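Local coordinates for protein B-agarase (Agarivorans gilvus, PDB 5Z6P) that probably cleaves the beta-linkages of agarose, as an agarase of glycoside hydrolase family 50 that also carries a carbohydrate-binding-module-like domain, at residues E49-S54 and E63-K68; C151-G156 and N217-I222; R404-D409 and I739-Y744; E440-Q445 and N493-T498; V541-L546 and D569-V574. All coordinates share one frame; numbering follows the deposited sequence.

Contact 1 (E49-S54 and E63-K68); sequences EEFSFS and ECLEIK
Leu65 meets the rings of both Phe51 and Phe53 at a slant, and Ile67 joins it on Phe53. On Phe51, CE2 comes to 3.9 Å from Leu65 CD2, and the Phe51 ring also meets that of Phe40 edge-to-face. Phe53 uses the far end of its ring: CZ lies 4.1 Å from Leu65 CD1, and CE2 is 3.9 Å from Ile67 CG2. Leu65 is thus shared, CD2 serving mainly Phe51, and CD1 Phe53. Its CG stands anti to the backbone N (chi1 168°), which points the fork of CD1 and CD2 at the two aromatic rings. Phe53 reaches Leu65 from the opposite direction but crosses Ile67 at about a right angle. All four side chains leave their strands toward the partner strand, and the contact is wholly apolar. Ala58, Val79 and Leu47 add to the same hydrophobic layer. The two strands run nearly parallel, 15° apart in direction, with their axes 10.1 Å from each other, too far for backbone pairing. Strand 51-54 instead pairs with strand 76-81, and strand 64-69 with strands 56-61 and 199-210. Side chains packed between two such layers are consistent with the beta-sandwich expected of a carbohydrate-binding-module-like domain.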
# COMPACT_ATOMS: atom_id res chain seq x y z
N GLU A 49 29.13 16.59 -16.86
CA GLU A 49 28.00 16.95 -17.71
C GLU A 49 26.78 16.03 -17.51
O GLU A 49 25.65 16.42 -17.81
CB GLU A 49 28.45 16.96 -19.18
CG GLU A 49 27.91 18.14 -20.00
CD GLU A 49 28.52 19.51 -19.63
OE1 GLU A 49 29.67 19.80 -19.99
OE2 GLU A 49 27.84 20.30 -18.96
N GLU A 50 27.01 14.83 -16.97
CA GLU A 50 25.92 13.86 -16.82
C GLU A 50 24.85 14.31 -15.83
O GLU A 50 23.75 13.78 -15.85
CB GLU A 50 26.46 12.49 -16.39
CG GLU A 50 27.24 11.73 -17.45
CD GLU A 50 28.73 11.97 -17.37
OE1 GLU A 50 29.15 12.96 -16.72
OE2 GLU A 50 29.49 11.17 -17.95
N PHE A 51 25.16 15.27 -14.97
CA PHE A 51 24.24 15.62 -13.88
C PHE A 51 23.29 16.77 -14.16
O PHE A 51 23.71 17.84 -14.56
CB PHE A 51 25.04 15.97 -12.63
CG PHE A 51 25.60 14.78 -11.91
CD1 PHE A 51 26.81 14.23 -12.30
CD2 PHE A 51 24.93 14.23 -10.84
CE1 PHE A 51 27.31 13.15 -11.64
CE2 PHE A 51 25.44 13.14 -10.18
CZ PHE A 51 26.63 12.60 -10.58
N SER A 52 22.00 16.55 -13.92
CA SER A 52 21.02 17.63 -13.89
C SER A 52 20.06 17.43 -12.73
O SER A 52 20.04 16.37 -12.10
CB SER A 52 20.25 17.72 -15.21
OG SER A 52 19.76 16.47 -15.63
N PHE A 53 19.26 18.46 -12.45
CA PHE A 53 18.47 18.51 -11.23
C PHE A 53 17.11 19.11 -11.48
O PHE A 53 16.93 19.89 -12.40
CB PHE A 53 19.21 19.33 -10.16
CG PHE A 53 20.59 18.80 -9.84
CD1 PHE A 53 21.69 19.18 -10.58
CD2 PHE A 53 20.76 17.90 -8.80
CE1 PHE A 53 22.94 18.67 -10.29
CE2 PHE A 53 22.01 17.40 -8.50
CZ PHE A 53 23.10 17.78 -9.25
N SER A 54 16.15 18.71 -10.66
CA SER A 54 14.82 19.30 -10.65
C SER A 54 14.31 19.42 -9.22
O SER A 54 14.11 18.41 -8.53
CB SER A 54 13.86 18.47 -11.49
OG SER A 54 12.53 18.81 -11.17
N GLU A 63 34.86 17.25 -3.09
CA GLU A 63 34.55 15.91 -3.58
C GLU A 63 33.22 15.33 -3.09
O GLU A 63 32.97 14.14 -3.24
CB GLU A 63 35.69 14.95 -3.24
CG GLU A 63 36.67 14.76 -4.38
CD GLU A 63 38.04 14.35 -3.90
OE1 GLU A 63 38.15 13.85 -2.76
OE2 GLU A 63 39.01 14.53 -4.67
N CYS A 64 32.36 16.16 -2.51
CA CYS A 64 31.01 15.75 -2.18
C CYS A 64 30.01 16.57 -2.97
O CYS A 64 30.16 17.79 -3.09
CB CYS A 64 30.72 15.89 -0.68
SG CYS A 64 31.27 14.51 0.32
N LEU A 65 29.00 15.91 -3.51
CA LEU A 65 27.87 16.60 -4.10
C LEU A 65 26.84 16.92 -3.01
O LEU A 65 26.20 16.02 -2.47
CB LEU A 65 27.25 15.77 -5.22
CG LEU A 65 25.89 16.18 -5.77
CD1 LEU A 65 25.90 17.61 -6.25
CD2 LEU A 65 25.47 15.24 -6.89
N GLU A 66 26.71 18.20 -2.68
CA GLU A 66 25.76 18.65 -1.67
C GLU A 66 24.42 18.92 -2.32
O GLU A 66 24.34 19.76 -3.21
CB GLU A 66 26.26 19.93 -0.96
CG GLU A 66 27.67 19.84 -0.42
CD GLU A 66 28.10 21.07 0.37
OE1 GLU A 66 27.29 22.00 0.58
OE2 GLU A 66 29.27 21.11 0.79
N ILE A 67 23.38 18.22 -1.89
CA ILE A 67 22.06 18.46 -2.46
C ILE A 67 21.05 18.80 -1.38
O ILE A 67 21.02 18.18 -0.32
CB ILE A 67 21.53 17.24 -3.28
CG1 ILE A 67 21.58 15.95 -2.46
CG2 ILE A 67 22.30 17.06 -4.58
CD1 ILE A 67 20.80 14.82 -3.09
N LYS A 68 20.27 19.84 -1.65
CA LYS A 68 19.10 20.16 -0.86
C LYS A 68 17.86 19.90 -1.71
O LYS A 68 17.59 20.61 -2.67
CB LYS A 68 19.12 21.62 -0.40
CG LYS A 68 17.91 22.00 0.43
CD LYS A 68 17.91 23.46 0.88
CE LYS A 68 16.59 23.80 1.58
NZ LYS A 68 16.56 25.18 2.14

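Contact 2 (C151-G156 and N217-I222)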
# COMPACT_ATOMS: atom_id res chain seq x y z
N CYS A 151 19.85 -9.81 -7.00
CA CYS A 151 19.35 -10.15 -5.67
C CYS A 151 18.18 -9.24 -5.27
O CYS A 151 18.12 -8.09 -5.67
CB CYS A 151 20.46 -10.07 -4.62
SG CYS A 151 21.01 -8.40 -4.13
N ASN A 152 17.25 -9.79 -4.49
CA ASN A 152 16.08 -9.05 -4.04
C ASN A 152 15.28 -9.86 -3.03
O ASN A 152 15.37 -11.08 -3.01
CB ASN A 152 15.19 -8.68 -5.22
CG ASN A 152 14.50 -9.88 -5.81
OD1 ASN A 152 13.40 -10.24 -5.41
ND2 ASN A 152 15.14 -10.53 -6.78
N TYR A 153 14.48 -9.17 -2.21
CA TYR A 153 13.58 -9.84 -1.27
C TYR A 153 12.11 -9.59 -1.63
O TYR A 153 11.23 -9.58 -0.77
CB TYR A 153 13.83 -9.36 0.16
CG TYR A 153 15.14 -9.82 0.76
CD1 TYR A 153 15.22 -11.02 1.46
CD2 TYR A 153 16.27 -9.03 0.67
CE1 TYR A 153 16.42 -11.43 2.02
CE2 TYR A 153 17.47 -9.43 1.23
CZ TYR A 153 17.53 -10.63 1.91
OH TYR A 153 18.72 -11.03 2.46
N ALA A 154 11.84 -9.41 -2.91
CA ALA A 154 10.49 -9.03 -3.32
C ALA A 154 9.87 -10.06 -4.25
O ALA A 154 8.97 -9.73 -5.00
CB ALA A 154 10.51 -7.66 -3.99
N SER A 155 10.36 -11.29 -4.22
CA SER A 155 9.88 -12.30 -5.14
C SER A 155 9.31 -13.52 -4.44
O SER A 155 9.09 -14.55 -5.06
CB SER A 155 11.01 -12.75 -6.07
OG SER A 155 11.50 -11.66 -6.83
N GLY A 156 9.06 -13.42 -3.14
CA GLY A 156 8.55 -14.55 -2.39
C GLY A 156 9.60 -15.64 -2.35
O GLY A 156 10.75 -15.37 -2.06
N ASN A 217 22.71 -21.06 1.24
CA ASN A 217 22.15 -21.29 2.56
C ASN A 217 22.36 -20.09 3.46
O ASN A 217 22.41 -20.23 4.69
CB ASN A 217 22.77 -22.53 3.19
CG ASN A 217 22.41 -23.80 2.44
OD1 ASN A 217 23.27 -24.64 2.17
ND2 ASN A 217 21.14 -23.93 2.08
N TYR A 218 22.48 -18.92 2.84
CA TYR A 218 22.71 -17.65 3.54
C TYR A 218 21.76 -17.44 4.71
O TYR A 218 22.17 -17.00 5.78
CB TYR A 218 22.59 -16.49 2.56
CG TYR A 218 23.00 -15.14 3.10
CD1 TYR A 218 24.28 -14.94 3.61
CD2 TYR A 218 22.13 -14.06 3.07
CE1 TYR A 218 24.66 -13.71 4.10
CE2 TYR A 218 22.50 -12.83 3.55
CZ TYR A 218 23.77 -12.66 4.07
OH TYR A 218 24.15 -11.44 4.56
N LEU A 219 20.49 -17.78 4.51
CA LEU A 219 19.47 -17.47 5.50
C LEU A 219 19.01 -18.68 6.31
O LEU A 219 18.01 -18.62 7.02
CB LEU A 219 18.27 -16.82 4.81
CG LEU A 219 18.56 -15.52 4.04
CD1 LEU A 219 17.32 -15.01 3.36
CD2 LEU A 219 19.10 -14.47 4.98
N SER A 220 19.75 -19.78 6.21
CA SER A 220 19.44 -20.97 6.97
C SER A 220 19.33 -20.65 8.45
O SER A 220 20.22 -20.03 9.03
CB SER A 220 20.50 -22.06 6.73
OG SER A 220 20.32 -23.15 7.61
N GLY A 221 18.23 -21.06 9.05
CA GLY A 221 18.01 -20.85 10.47
C GLY A 221 17.85 -19.40 10.92
O GLY A 221 18.08 -19.10 12.09
N ILE A 222 17.45 -18.51 10.02
CA ILE A 222 17.30 -17.09 10.36
C ILE A 222 16.04 -16.78 11.17
O ILE A 222 15.94 -15.71 11.78
CB ILE A 222 17.30 -16.19 9.08
CG1 ILE A 222 17.47 -14.71 9.42
CG2 ILE A 222 16.02 -16.35 8.34
CD1 ILE A 222 18.87 -14.23 9.40
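Tyr153 and Leu219 share the same first torsion, each placing CG anti to its own carbonyl carbon (chi1 -70° and -59°), and from facing loops the two side chains extend toward each other from opposite directions. Leu219 CD1 arrives at the rim of the tyrosine ring, near its plane, 3.9 Å from Tyr153 CE1. Beyond CE1, the phenol oxygen stands at the edge of the Tyr218 ring, with Tyr153 OH 4.3 Å from Tyr218 CE2; this is a loose van der Waals approach, since Tyr153 OH bonds to the carbonyl of Cys162 and Tyr218 OH to the backbone N of Trp164. In the carbohydrate-binding-module-like region, the loop between strands 135-140 and 168-174 here meets the one that follows strand 199-210. The first of these loops is built on an Asx turn: Asn152 OD1 accepts from Ala154 N at 3.1 Å, in the carbonyl plane and on a lone pair, and also from Ser155 OG at 2.8 Å, tilted 20° from that plane. Beside it, Cys151 is tied to Cys162 by a disulfide, so the residue that carries the tyrosine's acceptor is covalently linked to the same loop. In the second loop two beta turns overlap, type I from Asn217 to Ser220 and type II from Leu219 to Ile222, with Gly221 supplying the positive phi. Phe679 stacks its ring on Tyr153, and the side-chain amide of Asn731 bonds to Tyr153 O.

Contact 3 (R404-D409 and I739-Y744)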
# COMPACT_ATOMS: atom_id res chain seq x y z
N ARG A 404 0.59 -19.44 22.89
CA ARG A 404 1.65 -19.35 23.89
C ARG A 404 1.32 -18.32 24.97
O ARG A 404 1.52 -18.57 26.15
CB ARG A 404 2.98 -18.98 23.24
CG ARG A 404 3.61 -20.10 22.41
CD ARG A 404 4.86 -19.60 21.74
NE ARG A 404 5.66 -20.68 21.20
CZ ARG A 404 6.18 -20.69 19.98
NH1 ARG A 404 5.96 -19.67 19.16
NH2 ARG A 404 6.91 -21.72 19.58
N LYS A 405 0.80 -17.18 24.54
CA LYS A 405 0.53 -16.07 25.47
C LYS A 405 -0.69 -16.29 26.35
O LYS A 405 -0.68 -15.95 27.53
CB LYS A 405 0.35 -14.76 24.70
CG LYS A 405 1.63 -14.16 24.18
CD LYS A 405 1.38 -12.83 23.48
CE LYS A 405 0.49 -11.92 24.31
NZ LYS A 405 0.66 -10.50 23.89
N TYR A 406 -1.75 -16.84 25.76
CA TYR A 406 -3.07 -16.80 26.37
C TYR A 406 -3.75 -18.15 26.55
O TYR A 406 -4.83 -18.23 27.12
CB TYR A 406 -4.01 -15.93 25.54
CG TYR A 406 -3.69 -14.47 25.39
CD1 TYR A 406 -3.25 -13.70 26.46
CD2 TYR A 406 -3.85 -13.84 24.16
CE1 TYR A 406 -2.97 -12.36 26.30
CE2 TYR A 406 -3.57 -12.51 24.00
CZ TYR A 406 -3.13 -11.77 25.06
OH TYR A 406 -2.87 -10.45 24.85
N GLY A 407 -3.15 -19.21 26.02
CA GLY A 407 -3.88 -20.47 25.89
C GLY A 407 -3.53 -21.55 26.89
O GLY A 407 -3.85 -22.72 26.68
N ALA A 408 -2.87 -21.18 27.98
CA ALA A 408 -2.54 -22.14 29.02
C ALA A 408 -3.80 -22.80 29.57
O ALA A 408 -4.81 -22.12 29.80
CB ALA A 408 -1.77 -21.46 30.13
N ASP A 409 -3.74 -24.11 29.77
CA ASP A 409 -4.85 -24.89 30.32
C ASP A 409 -6.08 -24.89 29.42
O ASP A 409 -7.21 -24.93 29.89
CB ASP A 409 -5.24 -24.37 31.71
CG ASP A 409 -4.04 -24.15 32.61
OD1 ASP A 409 -3.13 -25.01 32.59
OD2 ASP A 409 -4.01 -23.13 33.33
N ILE A 739 5.36 -9.93 15.37
CA ILE A 739 4.81 -11.26 15.10
C ILE A 739 4.65 -12.04 16.42
O ILE A 739 3.94 -13.04 16.47
CB ILE A 739 5.71 -12.03 14.10
CG1 ILE A 739 4.93 -13.18 13.44
CG2 ILE A 739 7.00 -12.50 14.75
CD1 ILE A 739 3.87 -12.72 12.53
N SER A 740 5.30 -11.57 17.48
CA SER A 740 5.05 -12.13 18.80
C SER A 740 4.03 -11.33 19.59
O SER A 740 3.98 -11.43 20.81
CB SER A 740 6.35 -12.27 19.61
OG SER A 740 7.18 -11.14 19.46
N ASP A 741 3.20 -10.56 18.89
CA ASP A 741 2.13 -9.77 19.48
C ASP A 741 2.65 -8.79 20.53
O ASP A 741 1.98 -8.52 21.53
CB ASP A 741 1.05 -10.68 20.11
CG ASP A 741 -0.29 -9.96 20.32
OD1 ASP A 741 -0.64 -9.14 19.45
OD2 ASP A 741 -0.98 -10.20 21.35
N VAL A 742 3.84 -8.26 20.30
CA VAL A 742 4.33 -7.19 21.17
C VAL A 742 4.21 -5.83 20.48
O VAL A 742 4.84 -5.59 19.46
CB VAL A 742 5.80 -7.40 21.59
CG1 VAL A 742 6.26 -6.26 22.48
CG2 VAL A 742 5.98 -8.73 22.30
N PRO A 743 3.43 -4.91 21.07
CA PRO A 743 3.29 -3.56 20.51
C PRO A 743 4.61 -2.78 20.44
O PRO A 743 5.29 -2.66 21.45
CB PRO A 743 2.32 -2.88 21.48
CG PRO A 743 1.55 -4.01 22.10
CD PRO A 743 2.57 -5.11 22.25
N TYR A 744 4.97 -2.29 19.26
CA TYR A 744 6.12 -1.42 19.10
C TYR A 744 5.86 -0.12 19.88
O TYR A 744 4.87 0.56 19.63
CB TYR A 744 6.40 -1.11 17.63
CG TYR A 744 6.97 -2.27 16.81
CD1 TYR A 744 8.30 -2.63 16.92
CD2 TYR A 744 6.17 -2.97 15.92
CE1 TYR A 744 8.83 -3.66 16.18
CE2 TYR A 744 6.69 -4.01 15.16
CZ TYR A 744 8.03 -4.36 15.30
OH TYR A 744 8.56 -5.37 14.56
O HOH W 1 3.01 -9.89 24.37
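Lys405, in the last turn of helix 397-406, forms a salt bridge with Asp741 of the loop leading to helix 745-762: Lys405 NZ lies 3.0 Å from Asp741 OD2. The ammonium comes from above the carboxylate, 37° out of its plane. It also makes a weak, 3.4 Å bond from NZ to the backbone oxygen Asp741 O, and a water that accepts from NZ gives a second weak link to that carbonyl. A bend at chi3 (48°) turns the end of the lysine toward the acid, and the two side chains cross at about a right angle. Lower down, Lys405 CD passes 4.0 Å from Ser740 O, while Lys405 CB sits over the centre of the Tyr406 ring, 4.1 Å above its plane. In the next shell, Asp741 OD1 is taken by Arg424, in a salt bridge, and by the hydroxyl of Tyr398, so both carboxylate oxygens are engaged. The aspartate's left-handed backbone angles belong to the loop that presents it. Leu244 and Thr248 of helix 241-255 pack against the lysine stem. With two cationic groups and a hydroxyl around one buried carboxylate, Asp741 is probably ionised.

Contact 4 (E440-Q445 and N493-T498)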
# COMPACT_ATOMS: atom_id res chain seq x y z
N GLU A 440 -16.17 -11.33 13.79
CA GLU A 440 -16.29 -11.64 15.20
C GLU A 440 -16.21 -10.40 16.09
O GLU A 440 -16.66 -10.43 17.23
CB GLU A 440 -15.20 -12.63 15.62
CG GLU A 440 -15.45 -14.07 15.22
CD GLU A 440 -14.95 -14.41 13.83
OE1 GLU A 440 -14.44 -13.52 13.13
OE2 GLU A 440 -15.09 -15.57 13.43
N PHE A 441 -15.64 -9.31 15.58
CA PHE A 441 -15.50 -8.08 16.37
C PHE A 441 -16.74 -7.20 16.26
O PHE A 441 -16.89 -6.23 17.02
CB PHE A 441 -14.28 -7.26 15.92
CG PHE A 441 -12.97 -7.79 16.41
CD1 PHE A 441 -12.47 -7.41 17.65
CD2 PHE A 441 -12.21 -8.64 15.62
CE1 PHE A 441 -11.24 -7.87 18.10
CE2 PHE A 441 -10.98 -9.11 16.08
CZ PHE A 441 -10.51 -8.71 17.32
N TYR A 442 -17.62 -7.52 15.32
CA TYR A 442 -18.69 -6.61 14.95
C TYR A 442 -19.78 -6.44 16.03
O TYR A 442 -20.51 -5.47 16.00
CB TYR A 442 -19.35 -7.06 13.64
CG TYR A 442 -18.50 -6.90 12.38
CD1 TYR A 442 -17.22 -6.35 12.41
CD2 TYR A 442 -18.99 -7.33 11.15
CE1 TYR A 442 -16.47 -6.23 11.27
CE2 TYR A 442 -18.26 -7.21 10.00
CZ TYR A 442 -17.00 -6.66 10.06
OH TYR A 442 -16.29 -6.55 8.90
N ASP A 443 -19.89 -7.37 16.97
CA ASP A 443 -20.85 -7.17 18.06
C ASP A 443 -20.17 -6.75 19.38
O ASP A 443 -20.70 -7.01 20.46
CB ASP A 443 -21.71 -8.42 18.29
CG ASP A 443 -20.91 -9.64 18.75
OD1 ASP A 443 -19.73 -9.50 19.15
OD2 ASP A 443 -21.47 -10.75 18.74
N ASN A 444 -19.03 -6.08 19.29
CA ASN A 444 -18.21 -5.86 20.47
C ASN A 444 -18.77 -4.78 21.38
O ASN A 444 -18.56 -4.82 22.60
CB ASN A 444 -16.77 -5.53 20.08
CG ASN A 444 -16.58 -4.08 19.66
OD1 ASN A 444 -16.48 -3.19 20.50
ND2 ASN A 444 -16.52 -3.84 18.35
N GLN A 445 -19.48 -3.82 20.79
CA GLN A 445 -20.16 -2.75 21.52
C GLN A 445 -19.27 -1.97 22.49
O GLN A 445 -19.70 -1.56 23.56
CB GLN A 445 -21.37 -3.33 22.28
CG GLN A 445 -22.21 -4.27 21.40
CD GLN A 445 -23.69 -4.22 21.71
OE1 GLN A 445 -24.10 -4.28 22.86
NE2 GLN A 445 -24.50 -4.11 20.66
N ASN A 493 -25.76 -9.41 6.96
CA ASN A 493 -25.75 -10.56 7.85
C ASN A 493 -24.61 -10.46 8.89
O ASN A 493 -24.73 -10.95 10.01
CB ASN A 493 -25.62 -11.84 7.04
CG ASN A 493 -26.02 -13.07 7.83
OD1 ASN A 493 -26.91 -13.01 8.67
ND2 ASN A 493 -25.37 -14.19 7.55
N GLU A 494 -23.52 -9.80 8.51
CA GLU A 494 -22.39 -9.64 9.42
C GLU A 494 -22.64 -8.52 10.43
O GLU A 494 -22.38 -8.69 11.60
CB GLU A 494 -21.10 -9.33 8.64
CG GLU A 494 -20.42 -10.52 8.01
CD GLU A 494 -19.39 -10.09 6.96
OE1 GLU A 494 -19.24 -8.88 6.70
OE2 GLU A 494 -18.73 -10.96 6.39
N ILE A 495 -23.13 -7.38 9.97
CA ILE A 495 -23.16 -6.23 10.86
C ILE A 495 -24.51 -6.12 11.56
O ILE A 495 -24.66 -5.36 12.52
CB ILE A 495 -22.83 -4.90 10.11
CG1 ILE A 495 -23.95 -4.48 9.16
CG2 ILE A 495 -21.44 -4.99 9.43
CD1 ILE A 495 -23.96 -2.99 8.88
N LYS A 496 -25.48 -6.90 11.09
CA LYS A 496 -26.81 -6.93 11.69
C LYS A 496 -27.36 -5.54 12.02
O LYS A 496 -27.86 -5.31 13.12
CB LYS A 496 -26.77 -7.80 12.96
CG LYS A 496 -26.35 -9.24 12.68
CD LYS A 496 -26.30 -10.11 13.93
CE LYS A 496 -25.87 -11.54 13.60
NZ LYS A 496 -24.52 -11.59 12.96
N ASP A 497 -27.21 -4.61 11.07
CA ASP A 497 -27.72 -3.24 11.19
C ASP A 497 -27.18 -2.39 12.36
O ASP A 497 -27.76 -1.35 12.68
CB ASP A 497 -29.26 -3.27 11.27
CG ASP A 497 -29.92 -3.82 10.00
OD1 ASP A 497 -29.28 -4.61 9.29
OD2 ASP A 497 -31.07 -3.47 9.71
N THR A 498 -26.07 -2.80 12.99
CA THR A 498 -25.60 -2.12 14.20
C THR A 498 -25.10 -0.69 13.94
O THR A 498 -24.40 -0.43 12.98
CB THR A 498 -24.47 -2.92 14.94
OG1 THR A 498 -24.17 -2.28 16.19
CG2 THR A 498 -23.20 -3.01 14.12
O HOH W 2 -17.73 -6.90 6.69
O HOH W 3 -23.74 -4.09 18.01
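A single water is gripped by Tyr442 and Glu494 together: it accepts from Tyr442 OH at 2.7 Å, lying in the plane of the ring, and donates to Glu494 OE1. The contact joins two connections of the kind expected in the beta/alpha barrel of such glycosidases, the loop running into strand 449-453 and the end of helix 478-495, which a type I' turn from Ile495 to Thr498 leads toward strand 501-506. Tyr442 packs between them. Glu494 O lies at the edge of its ring, 3.7 Å from Tyr442 CD2; Glu494 CB is 3.8 Å from Tyr442 CE2, while Ile495 CG2 approaches Tyr442 CD2 obliquely, also at 3.8 Å. Ring and carboxylate planes are 71° apart. Glu494 is extended beyond CG (chi2 165°), and this carries OE1 out along the tyrosine to the water at its hydroxyl. Phe449 stacks on Tyr442 from strand 449-453 and also touches Ile495 and Thr498. Each segment is braced internally: Asn444 ND2 bonds to Phe441 O at 2.8 Å, nearly in line with the carbonyl, and Lys496 NZ folds back to Asn493 O at 3.0 Å. A second water accepts from Gln445 NE2 and bonds Thr498 OG1, while the other branch of this threonine, CG2, rests 4.1 Å from Tyr442 O.

Contact 5 (V541-L546 and D569-V574); sequences VFVELL and DLAKGV
This is apolar helix-to-helix packing in the region between strands 501-506 and 614-615, where the middle of helix 537-550 rests against the last turn of the short helix 567-572. Val543 leads: its CG2 branch sits 3.7 Å from Ala571 CA, almost on the backbone, and 3.9 Å from Ala571 CB. Because CG1 takes the place anti to the backbone N (chi1 168°), CG2 is the methyl left to face the alanine. The small partner allows a close approach, the CA atoms of Val543 and Ala571 being 6.2 Å apart. Val543 CG2 also reaches Leu570 CG, at 4.2 Å. One turn further along, Leu546 CD1 meets Leu570 CD2 at 3.9 Å, the two leucines crossing at about a right angle. Leu546 also leans on Leu529 of helix 523-530, and Leu564 adds its side chain beside Leu570. Beyond Lys572 the helix breaks at Gly573, whose backbone angles (140°/133°) suit a residue without a side chain, and Lys539 of helix 537-550 binds the carbonyl of Leu570. The arrangement is ordinary apolar packing within a cluster of helices, in which helix 537-550 also touches the long helix 581-609.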
# COMPACT_ATOMS: atom_id res chain seq x y z
N VAL A 541 -22.98 1.26 -24.40
CA VAL A 541 -23.18 2.53 -23.74
C VAL A 541 -22.26 3.60 -24.34
O VAL A 541 -22.70 4.70 -24.61
CB VAL A 541 -22.93 2.44 -22.21
CG1 VAL A 541 -22.96 3.83 -21.57
CG2 VAL A 541 -23.96 1.54 -21.57
N PHE A 542 -20.99 3.25 -24.58
CA PHE A 542 -20.04 4.20 -25.15
C PHE A 542 -20.51 4.67 -26.54
O PHE A 542 -20.42 5.84 -26.86
CB PHE A 542 -18.63 3.61 -25.28
CG PHE A 542 -17.86 3.49 -23.97
CD1 PHE A 542 -18.38 3.92 -22.77
CD2 PHE A 542 -16.59 2.93 -23.97
CE1 PHE A 542 -17.63 3.79 -21.58
CE2 PHE A 542 -15.85 2.80 -22.79
CZ PHE A 542 -16.37 3.23 -21.61
N VAL A 543 -21.00 3.74 -27.36
CA VAL A 543 -21.51 4.07 -28.68
C VAL A 543 -22.67 5.07 -28.58
O VAL A 543 -22.73 6.04 -29.32
CB VAL A 543 -21.97 2.81 -29.45
CG1 VAL A 543 -22.77 3.19 -30.69
CG2 VAL A 543 -20.76 1.98 -29.83
N GLU A 544 -23.58 4.84 -27.64
CA GLU A 544 -24.74 5.71 -27.50
C GLU A 544 -24.30 7.08 -26.96
O GLU A 544 -24.88 8.10 -27.32
CB GLU A 544 -25.78 5.07 -26.59
CG GLU A 544 -26.99 5.96 -26.28
CD GLU A 544 -27.89 6.27 -27.48
OE1 GLU A 544 -27.86 5.54 -28.50
OE2 GLU A 544 -28.65 7.26 -27.39
N LEU A 545 -23.25 7.09 -26.14
CA LEU A 545 -22.70 8.34 -25.65
C LEU A 545 -22.11 9.17 -26.81
O LEU A 545 -22.39 10.36 -26.92
CB LEU A 545 -21.64 8.07 -24.57
CG LEU A 545 -21.11 9.27 -23.78
CD1 LEU A 545 -20.41 8.83 -22.52
CD2 LEU A 545 -20.17 10.20 -24.59
N LEU A 546 -21.27 8.56 -27.63
CA LEU A 546 -20.67 9.26 -28.75
C LEU A 546 -21.73 9.67 -29.79
O LEU A 546 -21.64 10.73 -30.38
CB LEU A 546 -19.59 8.38 -29.40
CG LEU A 546 -18.41 8.16 -28.45
CD1 LEU A 546 -17.53 6.98 -28.85
CD2 LEU A 546 -17.59 9.44 -28.29
N ASP A 569 -20.22 0.43 -37.43
CA ASP A 569 -18.79 0.24 -37.66
C ASP A 569 -17.99 0.58 -36.40
O ASP A 569 -17.03 -0.11 -36.05
CB ASP A 569 -18.32 1.07 -38.85
CG ASP A 569 -17.01 0.56 -39.46
OD1 ASP A 569 -16.58 -0.55 -39.09
OD2 ASP A 569 -16.43 1.25 -40.32
N LEU A 570 -18.40 1.64 -35.72
CA LEU A 570 -17.82 1.97 -34.42
C LEU A 570 -18.06 0.86 -33.43
O LEU A 570 -17.16 0.42 -32.74
CB LEU A 570 -18.42 3.25 -33.87
CG LEU A 570 -17.92 3.66 -32.48
CD1 LEU A 570 -16.44 3.84 -32.49
CD2 LEU A 570 -18.60 4.94 -32.02
N ALA A 571 -19.32 0.46 -33.36
CA ALA A 571 -19.78 -0.53 -32.41
C ALA A 571 -19.01 -1.85 -32.51
O ALA A 571 -18.79 -2.50 -31.51
CB ALA A 571 -21.27 -0.76 -32.60
N LYS A 572 -18.64 -2.24 -33.73
CA LYS A 572 -17.92 -3.49 -33.99
C LYS A 572 -16.51 -3.49 -33.38
O LYS A 572 -15.99 -4.53 -33.00
CB LYS A 572 -17.83 -3.74 -35.51
CG LYS A 572 -16.79 -4.76 -35.95
CD LYS A 572 -17.21 -5.48 -37.24
CE LYS A 572 -16.82 -6.97 -37.25
NZ LYS A 572 -16.81 -7.63 -35.90
N GLY A 573 -15.89 -2.32 -33.30
CA GLY A 573 -14.60 -2.19 -32.65
C GLY A 573 -13.70 -1.25 -33.42
O GLY A 573 -13.61 -1.36 -34.64
N VAL A 574 -13.06 -0.32 -32.72
CA VAL A 574 -12.04 0.52 -33.34
C VAL A 574 -10.73 0.46 -32.56
O VAL A 574 -10.72 0.52 -31.34
CB VAL A 574 -12.49 2.00 -33.47
CG1 VAL A 574 -13.63 2.11 -34.41
CG2 VAL A 574 -12.89 2.56 -32.12

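Contacts 1 and 2 both fall in the carbohydrate-binding-module-like region, yet their centres lie 35 Å apart: one packs strands of a probable sandwich, the other joins loops. Contact 2 is the nearer to contact 3, with about 10 Å between nearest atoms, and marks where this region approaches the rest of the chain. Contacts 3 and 4 are likewise about 10 Å apart at their nearest atoms, and the segments of contact 4 fall, in sequence, between the two of contact 3. Contact 5 stands off in the helical cluster, 46 Å from contact 4 and 59 Å from contact 3, centre to centre. None can be assigned to the active site.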